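Outer membrane protein SusF (Bacteroides thetaiotaomicron, PDB 4FE9) binds starch at the cell surface through its carbohydrate-binding modules, ahead of transport of the starch into the periplasm for degradation. Local coordinates at residues A284-N289 and T294-F299; L351-V356 and V362-K367; K428-I433 and A439-G444. All coordinates share one frame; numbering follows the deposited sequence.

Interaction 1. Residues A284-N289 and T294-F299; sequences ALVPVN and TFWGIF. With EDO (1,2-ethanediol), chain F.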
loop_
_atom_site.group_PDB
_atom_site.type_symbol
_atom_site.label_atom_id
_atom_site.label_comp_id
_atom_site.label_asym_id
_atom_site.label_seq_id
_atom_site.Cartn_x
_atom_site.Cartn_y
_atom_site.Cartn_z
ATOM N N ALA A 284 2.153 10.415 -23.787
ATOM C CA ALA A 284 3.225 9.814 -22.974
ATOM C C ALA A 284 3.412 10.598 -21.676
ATOM O O ALA A 284 3.332 11.824 -21.678
ATOM C CB ALA A 284 4.530 9.762 -23.782
ATOM N N LEU A 285 3.478 9.899 -20.543
ATOM C CA LEU A 285 4.023 10.513 -19.313
ATOM C C LEU A 285 5.537 10.341 -19.215
ATOM O O LEU A 285 6.109 9.549 -19.903
ATOM C CB LEU A 285 3.353 9.944 -18.061
ATOM C CG LEU A 285 1.938 10.488 -17.782
ATOM C CD1 LEU A 285 0.898 9.749 -18.696
ATOM C CD2 LEU A 285 1.590 10.333 -16.283
ATOM N N VAL A 286 6.153 11.085 -18.315
ATOM C CA VAL A 286 7.597 11.141 -18.219
ATOM C C VAL A 286 8.058 10.251 -17.052
ATOM O O VAL A 286 7.555 10.401 -15.923
ATOM C CB VAL A 286 8.047 12.584 -17.966
ATOM C CG1 VAL A 286 9.617 12.687 -17.935
ATOM C CG2 VAL A 286 7.426 13.537 -19.031
ATOM N N PRO A 287 8.971 9.286 -17.320
ATOM C CA PRO A 287 9.431 8.480 -16.164
ATOM C C PRO A 287 10.169 9.339 -15.115
ATOM O O PRO A 287 10.954 10.198 -15.470
ATOM C CB PRO A 287 10.378 7.412 -16.801
ATOM C CG PRO A 287 10.813 8.001 -18.119
ATOM C CD PRO A 287 9.808 9.108 -18.523
ATOM N N VAL A 288 9.887 9.112 -13.839
ATOM C CA VAL A 288 10.697 9.674 -12.776
ATOM C C VAL A 288 12.063 8.952 -12.707
ATOM O O VAL A 288 12.117 7.727 -12.723
ATOM C CB VAL A 288 9.975 9.550 -11.389
ATOM C CG1 VAL A 288 10.864 10.082 -10.277
ATOM C CG2 VAL A 288 8.640 10.294 -11.417
ATOM N N ASN A 289 13.151 9.726 -12.622
ATOM C CA ASN A 289 14.511 9.190 -12.776
ATOM C C ASN A 289 14.822 8.129 -11.726
ATOM O O ASN A 289 14.597 8.348 -10.537
ATOM C CB ASN A 289 15.540 10.319 -12.685
ATOM C CG ASN A 289 16.970 9.847 -13.002
ATOM O OD1 ASN A 289 17.579 9.142 -12.219
ATOM N ND2 ASN A 289 17.520 10.325 -14.098
ATOM N N THR A 294 7.192 4.727 -11.989
ATOM C CA THR A 294 6.625 6.009 -11.638
ATOM C C THR A 294 6.836 7.067 -12.706
ATOM O O THR A 294 7.922 7.144 -13.327
ATOM C CB THR A 294 7.141 6.502 -10.297
ATOM O OG1 THR A 294 8.521 6.865 -10.411
ATOM C CG2 THR A 294 7.000 5.418 -9.263
ATOM N N PHE A 295 5.805 7.897 -12.915
ATOM C CA PHE A 295 5.696 8.752 -14.110
ATOM C C PHE A 295 4.978 10.027 -13.733
ATOM O O PHE A 295 4.298 10.076 -12.701
ATOM C CB PHE A 295 4.897 8.052 -15.228
ATOM C CG PHE A 295 5.465 6.764 -15.647
ATOM C CD1 PHE A 295 6.368 6.701 -16.689
ATOM C CD2 PHE A 295 5.046 5.587 -15.060
ATOM C CE1 PHE A 295 6.931 5.485 -17.062
ATOM C CE2 PHE A 295 5.576 4.361 -15.450
ATOM C CZ PHE A 295 6.533 4.313 -16.435
ATOM N N TRP A 296 5.139 11.057 -14.548
ATOM C CA TRP A 296 4.466 12.323 -14.332
ATOM C C TRP A 296 4.225 13.070 -15.648
ATOM O O TRP A 296 4.775 12.705 -16.714
ATOM C CB TRP A 296 5.227 13.202 -13.329
ATOM C CG TRP A 296 6.576 13.734 -13.860
ATOM C CD1 TRP A 296 7.764 13.045 -13.932
ATOM C CD2 TRP A 296 6.796 14.979 -14.544
ATOM N NE1 TRP A 296 8.711 13.787 -14.625
ATOM C CE2 TRP A 296 8.155 14.999 -14.957
ATOM C CE3 TRP A 296 5.959 16.037 -14.924
ATOM C CZ2 TRP A 296 8.706 16.074 -15.610
ATOM C CZ3 TRP A 296 6.523 17.140 -15.521
ATOM C CH2 TRP A 296 7.884 17.164 -15.853
ATOM N N GLY A 297 3.267 13.995 -15.616
ATOM C CA GLY A 297 3.054 14.882 -16.732
ATOM C C GLY A 297 2.336 16.118 -16.272
ATOM O O GLY A 297 1.700 16.118 -15.214
ATOM N N ILE A 298 2.432 17.180 -17.049
ATOM C CA ILE A 298 1.567 18.345 -16.828
ATOM C C ILE A 298 0.558 18.497 -17.938
ATOM O O ILE A 298 0.902 18.371 -19.118
ATOM C CB ILE A 298 2.362 19.607 -16.648
ATOM C CG1 ILE A 298 2.961 19.629 -15.248
ATOM C CG2 ILE A 298 1.464 20.859 -16.870
ATOM C CD1 ILE A 298 3.990 20.703 -15.023
ATOM N N PHE A 299 -0.719 18.444 -17.557
ATOM C CA PHE A 299 -1.798 18.260 -18.515
ATOM C C PHE A 299 -2.938 19.228 -18.188
ATOM O O PHE A 299 -3.049 19.712 -17.053
ATOM C CB PHE A 299 -2.337 16.829 -18.488
ATOM C CG PHE A 299 -1.349 15.790 -18.927
ATOM C CD1 PHE A 299 -0.966 15.687 -20.274
ATOM C CD2 PHE A 299 -0.876 14.847 -18.022
ATOM C CE1 PHE A 299 -0.052 14.723 -20.683
ATOM C CE2 PHE A 299 0.040 13.867 -18.425
ATOM C CZ PHE A 299 0.391 13.758 -19.770
HETATM C C1 EDO F . 3.668 16.482 -20.445
HETATM O O1 EDO F . 4.123 17.059 -19.214
HETATM C C2 EDO F . 4.048 15.021 -20.427
HETATM O O2 EDO F . 3.678 14.434 -21.676
HETATM O O HOH W 1 11.463 12.761 -14.814
#
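Trp296 sets its indole CG between the backbone N and the carbonyl carbon (chi1 69°), a turn that swings the ring along Val286 on the neighbouring strand of a beta hairpin; Val286 CG1, anti to the backbone N (chi1 -177°), is the methyl that comes to Trp296 NE1. The hairpin belongs to the antiparallel sheet of carbohydrate-binding module 2. Val286 CB lies over one face of the indole, 3.9 Å from the centroid of its five-membered ring, a CH-pi contact, while Val288 CG2 meets the ring edge at CD1. Backbone bonds tie the same pair both ways: Val286 N gives a nearly straight bond, in the carbonyl plane, to Trp296 O (2.7 Å), and Trp296 N returns a more bent one to Val286 O. Val288 N then reaches Thr294 O.

On the other side of the hairpin, Pro287 sits opposite Phe295, with Pro287 CB 4.0 Å from Phe295 CE1. Leu285 CB packs on Phe295 CB, and Leu285 CG comes up in plane at the edge of the Phe299 ring, 3.9 Å from CE2, the two side chains crossing at about a right angle. Leu285 and Phe299 both go on to touch Met265 of strand 264-267.

Farther along, an ethanediol, probably left from crystallisation, bridges the strands: its O2 donates to Ala284 O, and Ile298 N donates to its O1 (2.7 Å). Trp296 also meets Thr429 of carbohydrate-binding module 3. The indole N-H is satisfied by a water in the ring plane, 2.9 Å from Trp296 NE1, and this water in turn donates to Pro287 O at 2.7 Å.

Interaction 2. Residues L351-V356 and V362-K367; sequences LVYVSV and VIEFEK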
loop_
_atom_site.group_PDB
_atom_site.type_symbol
_atom_site.label_atom_id
_atom_site.label_comp_id
_atom_site.label_asym_id
_atom_site.label_seq_id
_atom_site.Cartn_x
_atom_site.Cartn_y
_atom_site.Cartn_z
ATOM N N LEU A 351 -0.265 18.814 -12.369
ATOM C CA LEU A 351 0.784 17.785 -12.333
ATOM C C LEU A 351 0.187 16.436 -11.953
ATOM O O LEU A 351 -0.296 16.253 -10.818
ATOM C CB LEU A 351 1.898 18.162 -11.333
ATOM C CG LEU A 351 3.106 17.175 -11.301
ATOM C CD1 LEU A 351 4.425 17.869 -11.009
ATOM C CD2 LEU A 351 2.899 16.067 -10.343
ATOM N N VAL A 352 0.108 15.537 -12.933
ATOM C CA VAL A 352 -0.357 14.200 -12.700
ATOM C C VAL A 352 0.825 13.277 -12.350
ATOM O O VAL A 352 1.836 13.239 -13.074
ATOM C CB VAL A 352 -1.053 13.668 -13.933
ATOM C CG1 VAL A 352 -1.465 12.240 -13.726
ATOM C CG2 VAL A 352 -2.303 14.540 -14.260
ATOM N N TYR A 353 0.717 12.575 -11.228
ATOM C CA TYR A 353 1.741 11.632 -10.789
ATOM C C TYR A 353 1.155 10.224 -10.662
ATOM O O TYR A 353 0.104 10.048 -10.041
ATOM C CB TYR A 353 2.300 12.098 -9.457
ATOM C CG TYR A 353 3.191 11.107 -8.757
ATOM C CD1 TYR A 353 2.660 10.132 -7.927
ATOM C CD2 TYR A 353 4.574 11.214 -8.837
ATOM C CE1 TYR A 353 3.484 9.268 -7.206
ATOM C CE2 TYR A 353 5.399 10.375 -8.125
ATOM C CZ TYR A 353 4.846 9.386 -7.327
ATOM O OH TYR A 353 5.671 8.522 -6.644
ATOM N N VAL A 354 1.768 9.241 -11.350
ATOM C CA VAL A 354 1.234 7.875 -11.422
ATOM C C VAL A 354 2.350 6.838 -11.067
ATOM O O VAL A 354 3.515 6.964 -11.501
ATOM C CB VAL A 354 0.679 7.530 -12.817
ATOM C CG1 VAL A 354 0.081 6.100 -12.821
ATOM C CG2 VAL A 354 -0.366 8.541 -13.283
ATOM N N SER A 355 2.014 5.879 -10.226
ATOM C CA SER A 355 2.966 4.841 -9.842
ATOM C C SER A 355 2.318 3.465 -9.988
ATOM O O SER A 355 1.157 3.276 -9.619
ATOM C CB SER A 355 3.423 5.069 -8.403
ATOM O OG SER A 355 4.437 4.161 -8.038
ATOM N N VAL A 356 3.023 2.536 -10.620
ATOM C CA VAL A 356 2.481 1.192 -10.898
ATOM C C VAL A 356 3.587 0.177 -10.614
ATOM O O VAL A 356 4.656 0.208 -11.253
ATOM C CB VAL A 356 2.066 1.057 -12.389
ATOM C CG1 VAL A 356 1.551 -0.365 -12.709
ATOM C CG2 VAL A 356 1.026 2.100 -12.752
ATOM N N VAL A 362 -0.992 3.912 -7.807
ATOM C CA VAL A 362 -1.264 5.201 -7.148
ATOM C C VAL A 362 -1.401 6.291 -8.229
ATOM O O VAL A 362 -0.665 6.280 -9.216
ATOM C CB VAL A 362 -0.117 5.573 -6.163
ATOM C CG1 VAL A 362 -0.321 6.938 -5.583
ATOM C CG2 VAL A 362 -0.019 4.532 -5.068
ATOM N N ILE A 363 -2.457 7.096 -8.138
ATOM C CA ILE A 363 -2.599 8.278 -9.002
ATOM C C ILE A 363 -2.771 9.496 -8.125
ATOM O O ILE A 363 -3.500 9.425 -7.139
ATOM C CB ILE A 363 -3.803 8.130 -9.916
ATOM C CG1 ILE A 363 -3.614 6.941 -10.835
ATOM C CG2 ILE A 363 -4.071 9.422 -10.706
ATOM C CD1 ILE A 363 -4.888 6.493 -11.569
ATOM N N GLU A 364 -1.902 10.502 -8.307
ATOM C CA GLU A 364 -2.047 11.802 -7.614
ATOM C C GLU A 364 -2.203 12.952 -8.608
ATOM O O GLU A 364 -1.624 12.914 -9.702
ATOM C CB GLU A 364 -0.863 12.069 -6.687
ATOM C CG GLU A 364 -0.654 10.994 -5.619
ATOM C CD GLU A 364 -1.757 11.007 -4.527
ATOM O OE1 GLU A 364 -2.714 10.185 -4.600
ATOM O OE2 GLU A 364 -1.669 11.854 -3.617
ATOM N N PHE A 365 -3.126 13.875 -8.305
ATOM C CA PHE A 365 -3.160 15.194 -8.944
ATOM C C PHE A 365 -2.663 16.248 -8.010
ATOM O O PHE A 365 -3.074 16.299 -6.851
ATOM C CB PHE A 365 -4.559 15.545 -9.368
ATOM C CG PHE A 365 -4.983 14.878 -10.611
ATOM C CD1 PHE A 365 -4.880 13.498 -10.742
ATOM C CD2 PHE A 365 -5.526 15.615 -11.658
ATOM C CE1 PHE A 365 -5.278 12.865 -11.904
ATOM C CE2 PHE A 365 -5.936 14.999 -12.824
ATOM C CZ PHE A 365 -5.805 13.613 -12.960
ATOM N N GLU A 366 -1.779 17.103 -8.503
ATOM C CA GLU A 366 -1.105 18.089 -7.665
ATOM C C GLU A 366 -1.085 19.463 -8.330
ATOM O O GLU A 366 -1.357 19.577 -9.485
ATOM C CB GLU A 366 0.312 17.639 -7.388
ATOM C CG GLU A 366 0.400 16.580 -6.281
ATOM C CD GLU A 366 1.753 15.881 -6.245
ATOM O OE1 GLU A 366 2.796 16.580 -6.128
ATOM O OE2 GLU A 366 1.760 14.634 -6.290
ATOM N N LYS A 367 -0.733 20.499 -7.582
ATOM C CA LYS A 367 -0.578 21.821 -8.185
ATOM C C LYS A 367 0.515 21.734 -9.270
ATOM O O LYS A 367 1.577 21.148 -9.030
ATOM C CB LYS A 367 -0.174 22.854 -7.130
ATOM C CG LYS A 367 -1.202 23.054 -5.994
ATOM C CD LYS A 367 -2.396 23.856 -6.462
ATOM C CE LYS A 367 -2.262 25.325 -6.088
ATOM N NZ LYS A 367 -1.884 26.169 -7.263
#
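Leu351 opens the contact opposite Glu366, at the end of an antiparallel hairpin that forms one margin of the sheet of carbohydrate-binding module 2. Glu366 N donates to Leu351 O at 2.9 Å, whereas the return bond from Leu351 N to Glu366 O is weak, and Leu351 CB rests against the carbonyl oxygen of Lys367.

Val352 comes next, in a non-hydrogen-bonded pair with Phe365. Its CG2, anti to the carbonyl carbon because CG1 takes the place anti to the backbone N (chi1 176°), stands over one face of the phenyl ring, offset toward the rim and 4.0 Å from the centroid of the Phe365 ring. The two side chains run side by side in the same direction; Phe301 of strand 294-301 meets the ring too, and Ala333 of helix 327-333 touches it.

At Tyr353 the pairing is straightest: Tyr353 N to Glu364 O is 2.8 Å, and Glu364 N to Tyr353 O, in the carbonyl plane, is 2.7 Å. Glu364 CG, placed beside the backbone N, lies 4.1 Å from Tyr353 CD1; the bend at chi2 (-71°) then turns the carboxylate away, its plane at 90° to the phenol ring, where OE1 accepts from Ser326 N. Glu366 extends instead, bringing OE2 near Tyr353 CB while OE1 accepts from Lys419 N.

Val354 then faces Ile363, their CG1 atoms 4.3 Å apart, and Ser355 exchanges two backbone bonds with Val362.

One face, with Val352, Val354, Ile363 and Phe365, is wholly hydrocarbon and turns to the interior of the module, where Leu342 also packs. The reverse is mixed, with Glu364 and Glu366 flanking Tyr353 between Leu351 and the Ser355-Val362 pair; the backbone N-H of Lys419 would probably help stabilise a negative charge on Glu366.

Interaction 3. Residues K428-I433 and A439-G444; sequences KTEFII and AYRGNG. With EDO (1,2-ethanediol), chain F.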
loop_
_atom_site.group_PDB
_atom_site.type_symbol
_atom_site.label_atom_id
_atom_site.label_comp_id
_atom_site.label_asym_id
_atom_site.label_seq_id
_atom_site.Cartn_x
_atom_site.Cartn_y
_atom_site.Cartn_z
ATOM N N LYS A 428 15.241 14.578 -10.323
ATOM C CA LYS A 428 14.589 13.369 -10.854
ATOM C C LYS A 428 13.441 13.672 -11.817
ATOM O O LYS A 428 12.955 12.785 -12.516
ATOM C CB LYS A 428 14.142 12.463 -9.719
ATOM C CG LYS A 428 15.357 11.775 -9.025
ATOM C CD LYS A 428 14.957 10.979 -7.773
ATOM C CE LYS A 428 16.175 10.307 -7.189
ATOM N NZ LYS A 428 15.825 9.186 -6.348
ATOM N N THR A 429 12.954 14.905 -11.774
ATOM C CA THR A 429 11.879 15.331 -12.641
ATOM C C THR A 429 12.212 16.697 -13.212
ATOM O O THR A 429 11.545 17.705 -12.924
ATOM C CB THR A 429 10.473 15.366 -11.884
ATOM O OG1 THR A 429 10.559 16.223 -10.740
ATOM C CG2 THR A 429 10.070 13.944 -11.409
ATOM N N GLU A 430 13.290 16.755 -13.973
ATOM C CA GLU A 430 13.711 18.020 -14.529
ATOM C C GLU A 430 13.728 17.957 -16.027
ATOM O O GLU A 430 13.543 16.872 -16.637
ATOM C CB GLU A 430 15.073 18.476 -13.956
ATOM C CG GLU A 430 16.307 17.665 -14.506
ATOM C CD GLU A 430 17.630 18.400 -14.338
ATOM O OE1 GLU A 430 17.656 19.670 -14.490
ATOM O OE2 GLU A 430 18.671 17.699 -14.185
ATOM N N PHE A 431 13.776 19.130 -16.638
ATOM C CA PHE A 431 13.774 19.219 -18.075
ATOM C C PHE A 431 14.317 20.579 -18.520
ATOM O O PHE A 431 14.736 21.413 -17.698
ATOM C CB PHE A 431 12.337 19.027 -18.599
ATOM C CG PHE A 431 11.365 19.980 -18.003
ATOM C CD1 PHE A 431 11.139 21.214 -18.594
ATOM C CD2 PHE A 431 10.762 19.700 -16.786
ATOM C CE1 PHE A 431 10.253 22.118 -18.031
ATOM C CE2 PHE A 431 9.861 20.589 -16.228
ATOM C CZ PHE A 431 9.639 21.819 -16.832
ATOM N N ILE A 432 14.412 20.738 -19.811
ATOM C CA ILE A 432 14.991 21.944 -20.410
ATOM C C ILE A 432 14.409 22.088 -21.848
ATOM O O ILE A 432 13.567 21.281 -22.267
ATOM C CB ILE A 432 16.556 21.860 -20.403
ATOM C CG1 ILE A 432 17.203 23.252 -20.541
ATOM C CG2 ILE A 432 17.059 20.879 -21.484
ATOM C CD1 ILE A 432 16.845 24.206 -19.437
ATOM N N ILE A 433 14.793 23.148 -22.558
ATOM C CA ILE A 433 14.410 23.323 -23.978
ATOM C C ILE A 433 15.634 23.184 -24.895
ATOM O O ILE A 433 16.642 23.852 -24.677
ATOM C CB ILE A 433 13.794 24.735 -24.215
ATOM C CG1 ILE A 433 12.489 24.861 -23.477
ATOM C CG2 ILE A 433 13.587 25.001 -25.671
ATOM C CD1 ILE A 433 12.623 25.700 -22.278
ATOM N N ALA A 439 12.543 19.203 -23.738
ATOM C CA ALA A 439 13.299 17.936 -23.602
ATOM C C ALA A 439 13.335 17.515 -22.145
ATOM O O ALA A 439 14.042 18.129 -21.323
ATOM C CB ALA A 439 14.731 18.102 -24.121
ATOM N N TYR A 440 12.655 16.418 -21.846
ATOM C CA TYR A 440 12.646 15.878 -20.511
ATOM C C TYR A 440 13.907 15.063 -20.245
ATOM O O TYR A 440 14.212 14.103 -20.993
ATOM C CB TYR A 440 11.416 14.987 -20.320
ATOM C CG TYR A 440 10.125 15.743 -20.426
ATOM C CD1 TYR A 440 9.691 16.538 -19.387
ATOM C CD2 TYR A 440 9.410 15.780 -21.631
ATOM C CE1 TYR A 440 8.545 17.304 -19.504
ATOM C CE2 TYR A 440 8.262 16.548 -21.760
ATOM C CZ TYR A 440 7.806 17.271 -20.676
ATOM O OH TYR A 440 6.622 18.001 -20.761
ATOM N N ARG A 441 14.458 15.236 -19.051
ATOM C CA ARG A 441 15.604 14.430 -18.655
ATOM C C ARG A 441 15.194 12.968 -18.532
ATOM O O ARG A 441 15.888 12.078 -19.019
ATOM C CB ARG A 441 16.215 14.931 -17.343
ATOM C CG ARG A 441 17.233 13.937 -16.742
ATOM C CD ARG A 441 18.158 14.625 -15.743
ATOM N NE ARG A 441 19.023 13.634 -15.083
ATOM C CZ ARG A 441 19.846 13.908 -14.082
ATOM N NH1 ARG A 441 20.719 12.978 -13.666
ATOM N NH2 ARG A 441 19.898 15.150 -13.588
ATOM N N GLY A 442 14.082 12.711 -17.844
ATOM C CA GLY A 442 13.619 11.363 -17.672
ATOM C C GLY A 442 14.616 10.523 -16.877
ATOM O O GLY A 442 15.205 11.017 -15.903
ATOM N N ASN A 443 14.932 9.333 -17.399
ATOM C CA ASN A 443 15.966 8.455 -16.801
ATOM C C ASN A 443 17.412 8.761 -17.159
ATOM O O ASN A 443 18.308 7.986 -16.796
ATOM C CB ASN A 443 15.689 6.986 -17.113
ATOM C CG ASN A 443 14.503 6.468 -16.375
ATOM O OD1 ASN A 443 14.384 6.651 -15.154
ATOM N ND2 ASN A 443 13.572 5.871 -17.103
ATOM N N GLY A 444 17.630 9.793 -17.971
ATOM C CA GLY A 444 18.959 10.079 -18.510
ATOM C C GLY A 444 19.775 10.851 -17.485
ATOM O O GLY A 444 19.275 11.165 -16.384
HETATM C C1 EDO F . 3.668 16.482 -20.445
HETATM O O1 EDO F . 4.123 17.059 -19.214
HETATM C C2 EDO F . 4.048 15.021 -20.427
HETATM O O2 EDO F . 3.678 14.434 -21.676
HETATM O O HOH W 2 12.355 14.568 -16.772
#
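Glu430 and Arg441 meet in a salt bridge beside the beta hairpin of strands 430-434 and 437-440, in carbohydrate-binding module 3. Arg441 NH2 lies 2.9 Å from Glu430 OE2, using the anti lone pair of that oxygen, the one facing away from OE1; the acceptor lies almost in the guanidinium plane, although the carboxylate plane is turned 42° from it. Glu430 CG sits between its backbone N and carbonyl carbon (chi1 74°), which brings the extended acid across to the arginine, where CG rests on Arg441 CD.

In the backbone of the same two residues, Arg441 N donates to Glu430 O. Two further backbone bonds join Ile432 and Ala439, the shorter running from Ala439 N to Ile432 O (2.7 Å). Between the Arg441-Glu430 bond and the Ile432-Ala439 pair lies the non-hydrogen-bonded pair Phe431 and Tyr440: the side chains lie side by side, pointing the same way, but the rings are oblique, centroids 5.6 Å apart and planes at 56°, and Tyr440 CD1 touches Phe431 CB at 3.7 Å.

The next shell fixes the charged ends. Glu430 OE1 forms a salt bridge with Arg413 of strand 410-415, and Arg441 NH2 has a second acid in Asp446. Arg441 NE donates to Gly444 O (2.8 Å), so the guanidinium also braces the type II' turn from Arg441 to Gly444, in which Gly442 has positive phi. A methionine in place of Arg441 would probably leave Glu430 OE2 and Asp446 without their shared cation and the Gly444 carbonyl without its side-chain donor.

Beyond this, Phe431 packs on Leu460 and on Trp296 of the preceding module, and Tyr440 OH accepts from ethanediol O1. A water completes the strand end: it donates to Glu430 O at 2.6 Å and accepts from Gly442 N at 2.8 Å.

Overall arrangement
From the N terminus, the chain first closes interaction 1, a short hairpin with four residues between its segments, and later interaction 2, with five; interaction 3 follows, again with five. The three lie in series, with none nested or crossed. Interactions 1 and 2 share the sheet of carbohydrate-binding module 2, where strands 294-301 and 348-357 are neighbours: Gly297 O probably accepts from Val352 N, and Phe295 N probably donates to Val354 O. Interaction 3 belongs to module 3 and meets interaction 1 at the module boundary, where Asn289 bonds to Lys428 and Gly442. Interactions 2 and 3 do not touch, their centres being about 17 Å apart.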